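PDB 2ZC0: alanine glyoxylate transaminase from Thermococcus litoralis, which probably moves the amino group of alanine onto glyoxylate, yielding pyruvate and glycine, with pyridoxal 5'-phosphate as cofactor. Local coordinates for residues R384-K387 with E388-P391; L54-I57 with A58-V61. All coordinates share one frame; numbering follows the deposited sequence.

Interaction 1: R384-K387 with E388-P391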
loop_
_atom_site.group_PDB
_atom_site.type_symbol
_atom_site.label_atom_id
_atom_site.label_comp_id
_atom_site.label_asym_id
_atom_site.label_seq_id
_atom_site.Cartn_x
_atom_site.Cartn_y
_atom_site.Cartn_z
ATOM N N ARG A 384 15.603 -37.012 2.092
ATOM C CA ARG A 384 16.162 -37.103 3.447
ATOM C C ARG A 384 16.152 -38.486 4.101
ATOM O O ARG A 384 17.183 -38.956 4.599
ATOM C CB ARG A 384 15.451 -36.125 4.383
ATOM C CG ARG A 384 16.329 -35.671 5.526
ATOM C CD ARG A 384 15.604 -35.682 6.850
ATOM N NE ARG A 384 15.635 -36.993 7.499
ATOM C CZ ARG A 384 14.741 -37.961 7.309
ATOM N NH1 ARG A 384 13.725 -37.771 6.475
ATOM N NH2 ARG A 384 14.864 -39.119 7.961
ATOM N N PRO A 385 14.985 -39.150 4.138
ATOM C CA PRO A 385 14.958 -40.480 4.762
ATOM C C PRO A 385 15.968 -41.448 4.135
ATOM O O PRO A 385 16.225 -41.399 2.934
ATOM C CB PRO A 385 13.514 -40.920 4.567
ATOM C CG PRO A 385 13.125 -40.227 3.295
ATOM C CD PRO A 385 13.699 -38.849 3.487
ATOM N N SER A 386 16.553 -42.306 4.963
ATOM C CA SER A 386 17.536 -43.286 4.502
ATOM C C SER A 386 16.912 -44.306 3.546
ATOM O O SER A 386 15.689 -44.431 3.474
ATOM C CB SER A 386 18.117 -44.040 5.701
ATOM O OG SER A 386 17.109 -44.814 6.336
ATOM N N LYS A 387 17.761 -45.030 2.817
ATOM C CA LYS A 387 17.297 -46.069 1.895
ATOM C C LYS A 387 16.395 -47.041 2.650
ATOM O O LYS A 387 15.368 -47.485 2.144
ATOM C CB LYS A 387 18.491 -46.842 1.325
ATOM C CG LYS A 387 18.916 -46.414 -0.071
ATOM C CD LYS A 387 20.215 -47.091 -0.487
ATOM C CE LYS A 387 20.066 -48.604 -0.590
ATOM N NZ LYS A 387 19.243 -49.019 -1.761
ATOM N N GLU A 388 16.803 -47.335 3.880
ATOM C CA GLU A 388 16.118 -48.250 4.789
ATOM C C GLU A 388 14.769 -47.718 5.308
ATOM O O GLU A 388 13.766 -48.436 5.284
ATOM C CB GLU A 388 17.065 -48.539 5.966
ATOM C CG GLU A 388 16.954 -49.913 6.628
ATOM C CD GLU A 388 15.846 -49.996 7.663
ATOM O OE1 GLU A 388 15.659 -49.019 8.428
ATOM O OE2 GLU A 388 15.174 -51.051 7.722
ATOM N N GLU A 389 14.754 -46.468 5.774
ATOM C CA GLU A 389 13.546 -45.847 6.322
ATOM C C GLU A 389 12.388 -45.707 5.338
ATOM O O GLU A 389 11.223 -45.840 5.718
ATOM C CB GLU A 389 13.865 -44.460 6.888
ATOM C CG GLU A 389 14.710 -44.451 8.148
ATOM C CD GLU A 389 14.942 -43.042 8.684
ATOM O OE1 GLU A 389 15.534 -42.212 7.957
ATOM O OE2 GLU A 389 14.531 -42.763 9.833
ATOM N N ILE A 390 12.702 -45.429 4.079
ATOM C CA ILE A 390 11.656 -45.251 3.079
ATOM C C ILE A 390 10.640 -46.399 3.015
ATOM O O ILE A 390 9.445 -46.171 3.163
ATOM C CB ILE A 390 12.268 -45.004 1.685
ATOM C CG1 ILE A 390 13.063 -43.701 1.707
ATOM C CG2 ILE A 390 11.177 -44.944 0.634
ATOM C CD1 ILE A 390 13.779 -43.388 0.405
ATOM N N PRO A 391 11.098 -47.648 2.808
ATOM C CA PRO A 391 10.145 -48.769 2.741
ATOM C C PRO A 391 9.308 -48.901 4.006
ATOM O O PRO A 391 8.093 -49.091 3.946
ATOM C CB PRO A 391 11.052 -49.977 2.521
ATOM C CG PRO A 391 12.227 -49.380 1.773
ATOM C CD PRO A 391 12.473 -48.116 2.551
#
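Ser386 and Glu389 hold each other in a capping box where the chain turns into helix 389-404. The Ser386 hydroxyl takes the backbone N-H of Glu389, with OG 2.9 Å from N; in return the Ser386 backbone N gives its hydrogen to Glu389 OE1 at 3.2 Å, almost straight at 173° and on the anti lone pair of that oxygen. OG reaches the N-H of Glu389 because it sits between the backbone N and the carbonyl carbon of Ser386 (chi1 65°). Glu389 answers with CG beside its backbone N and a chain extended beyond CG, which carries the carboxylate back along the incoming loop. On the way its CG passes 3.0 Å from Ser386 OG, and a weak bond from that OG to OE1 adds to the grip.

Arg384 reaches the same oxygen. Its NH2 comes to 3.2 Å from Glu389 OE1 in a salt bridge, the guanidinium and carboxylate planes standing 73° apart, far from a flat two-pronged pairing. The other nitrogen, NH1, is bonded to the carbonyl of Ser38, which helps fix the rotation of the group. Behind the box, Ile390 N donates to Ser386 O at 3.2 Å, and Pro385 CG lies 3.8 Å from Ile390 CG1, a small apolar contact next to helix 295-322, whose Lys311 and Met315 also touch Ile390.

Glu389 OE1 is thus approached by a backbone N-H, a guanidinium and, weakly, a hydroxyl. Such surroundings would probably favour a charged carboxylate, and its negative charge at the start of the helix is likely to suit the helix dipole, while Ser386 OG takes up the N-H of Glu389 at the start of the helix.

Interaction 2: L54-I57 with A58-V61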
loop_
_atom_site.group_PDB
_atom_site.type_symbol
_atom_site.label_atom_id
_atom_site.label_comp_id
_atom_site.label_asym_id
_atom_site.label_seq_id
_atom_site.Cartn_x
_atom_site.Cartn_y
_atom_site.Cartn_z
ATOM N N LEU A 54 33.329 -30.641 2.907
ATOM C CA LEU A 54 32.926 -29.246 3.121
ATOM C C LEU A 54 33.557 -28.713 4.397
ATOM O O LEU A 54 33.869 -27.529 4.499
ATOM C CB LEU A 54 31.409 -29.133 3.229
ATOM C CG LEU A 54 30.577 -29.488 2.001
ATOM C CD1 LEU A 54 29.109 -29.276 2.324
ATOM C CD2 LEU A 54 31.008 -28.629 0.806
ATOM N N GLY A 55 33.725 -29.604 5.367
ATOM C CA GLY A 55 34.329 -29.227 6.622
ATOM C C GLY A 55 35.745 -28.712 6.431
ATOM O O GLY A 55 36.051 -27.609 6.875
ATOM N N GLU A 56 36.616 -29.480 5.774
ATOM C CA GLU A 56 37.991 -29.023 5.580
ATOM C C GLU A 56 38.067 -27.781 4.695
ATOM O O GLU A 56 38.926 -26.930 4.916
ATOM C CB GLU A 56 38.905 -30.148 5.011
ATOM C CG GLU A 56 39.885 -30.777 6.058
ATOM C CD GLU A 56 41.324 -30.211 6.013
ATOM O OE1 GLU A 56 42.066 -30.351 7.033
ATOM O OE2 GLU A 56 41.718 -29.644 4.959
ATOM N N ILE A 57 37.186 -27.659 3.701
ATOM C CA ILE A 57 37.235 -26.462 2.861
ATOM C C ILE A 57 36.801 -25.251 3.703
ATOM O O ILE A 57 37.348 -24.154 3.559
ATOM C CB ILE A 57 36.353 -26.598 1.584
ATOM C CG1 ILE A 57 35.179 -25.631 1.623
ATOM C CG2 ILE A 57 35.863 -28.003 1.439
ATOM C CD1 ILE A 57 35.481 -24.308 0.983
ATOM N N ALA A 58 35.844 -25.471 4.602
ATOM C CA ALA A 58 35.369 -24.411 5.484
ATOM C C ALA A 58 36.525 -23.947 6.375
ATOM O O ALA A 58 36.749 -22.746 6.549
ATOM C CB ALA A 58 34.207 -24.918 6.339
ATOM N N LYS A 59 37.264 -24.907 6.927
ATOM C CA LYS A 59 38.408 -24.600 7.785
ATOM C C LYS A 59 39.481 -23.851 6.998
ATOM O O LYS A 59 40.031 -22.851 7.474
ATOM C CB LYS A 59 39.015 -25.884 8.348
ATOM C CG LYS A 59 40.028 -25.657 9.470
ATOM C CD LYS A 59 41.209 -26.615 9.385
ATOM C CE LYS A 59 40.779 -28.072 9.378
ATOM N NZ LYS A 59 41.964 -28.971 9.212
ATOM N N GLU A 60 39.776 -24.356 5.801
ATOM C CA GLU A 60 40.775 -23.767 4.913
ATOM C C GLU A 60 40.418 -22.319 4.594
ATOM O O GLU A 60 41.232 -21.404 4.775
ATOM C CB GLU A 60 40.863 -24.568 3.603
ATOM C CG GLU A 60 41.567 -25.929 3.705
ATOM C CD GLU A 60 41.453 -26.744 2.409
ATOM O OE1 GLU A 60 42.151 -27.782 2.279
ATOM O OE2 GLU A 60 40.661 -26.349 1.520
ATOM N N VAL A 61 39.195 -22.124 4.112
ATOM C CA VAL A 61 38.703 -20.800 3.768
ATOM C C VAL A 61 38.818 -19.803 4.925
ATOM O O VAL A 61 39.296 -18.684 4.740
ATOM C CB VAL A 61 37.226 -20.864 3.310
ATOM C CG1 VAL A 61 36.655 -19.466 3.203
ATOM C CG2 VAL A 61 37.130 -21.569 1.957
#
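Lys59 NZ and Glu56 OE1, 2.6 Å apart, make the shortest sound polar bond here, a salt bridge between residues three apart on helix 51-64. The two side chains run side by side and point the same way; the ammonium comes onto OE1 from above the carboxylate plane, 51° out of it. Lys59 starts with CG anti to its backbone N (chi1 -168°), then bends at chi2 and chi3, which folds the amine back toward Glu56.

The other oxygen, Glu56 OE2, lies 3.3 Å from Glu60 OE1, with the carboxylates nearly perpendicular. Two acceptors this close probably repel, though the strain should be eased by Lys59 on one and by Arg293, which forms a salt bridge with Glu60 OE2. A methionine in place of Lys59 would probably leave Glu56 without its positive mate and let its carboxylate swing away from Glu60. Beneath these charges the backbone bonds run from residue i+4 to i, such as Val61 N to Ile57 O at 2.8 Å.

On the inner side Ile57 lies alongside Val61. Ile57 CD1 and Val61 CG2 are 3.3 Å apart, tighter than usual, and since the Ile57 torsions are not staggered the placement of this side chain, and with it the close contact, is doubtful.

Leu54, Ile57, Ala58 and Val61 meet helix 281-292, while Leu54 and Ala58 also pack on Leu62 of the second subunit. Charges along one side and an apolar seam along the other mark an amphipathic helix, here one that takes part in the dimer interface.

From the N terminus, the chain first meets interaction 2, within helix 51-64, and reaches interaction 1 only near its end, at the start of the last helix, 389-404. Each contact is local and joins adjoining segments, through residues mostly three to five apart, so neither closes a long loop; they stand in series and do not nest or cross. Their centres are 29 Å apart, with about 15 Å between nearest atoms. Interaction 2 lies where helix 51-64 packs on helix 281-292 and on a second subunit. Interaction 1 lies after strand 377-381, where the chain turns into helix 389-404 beside helix 295-322. Both belong to the same class I and II aminotransferase family region.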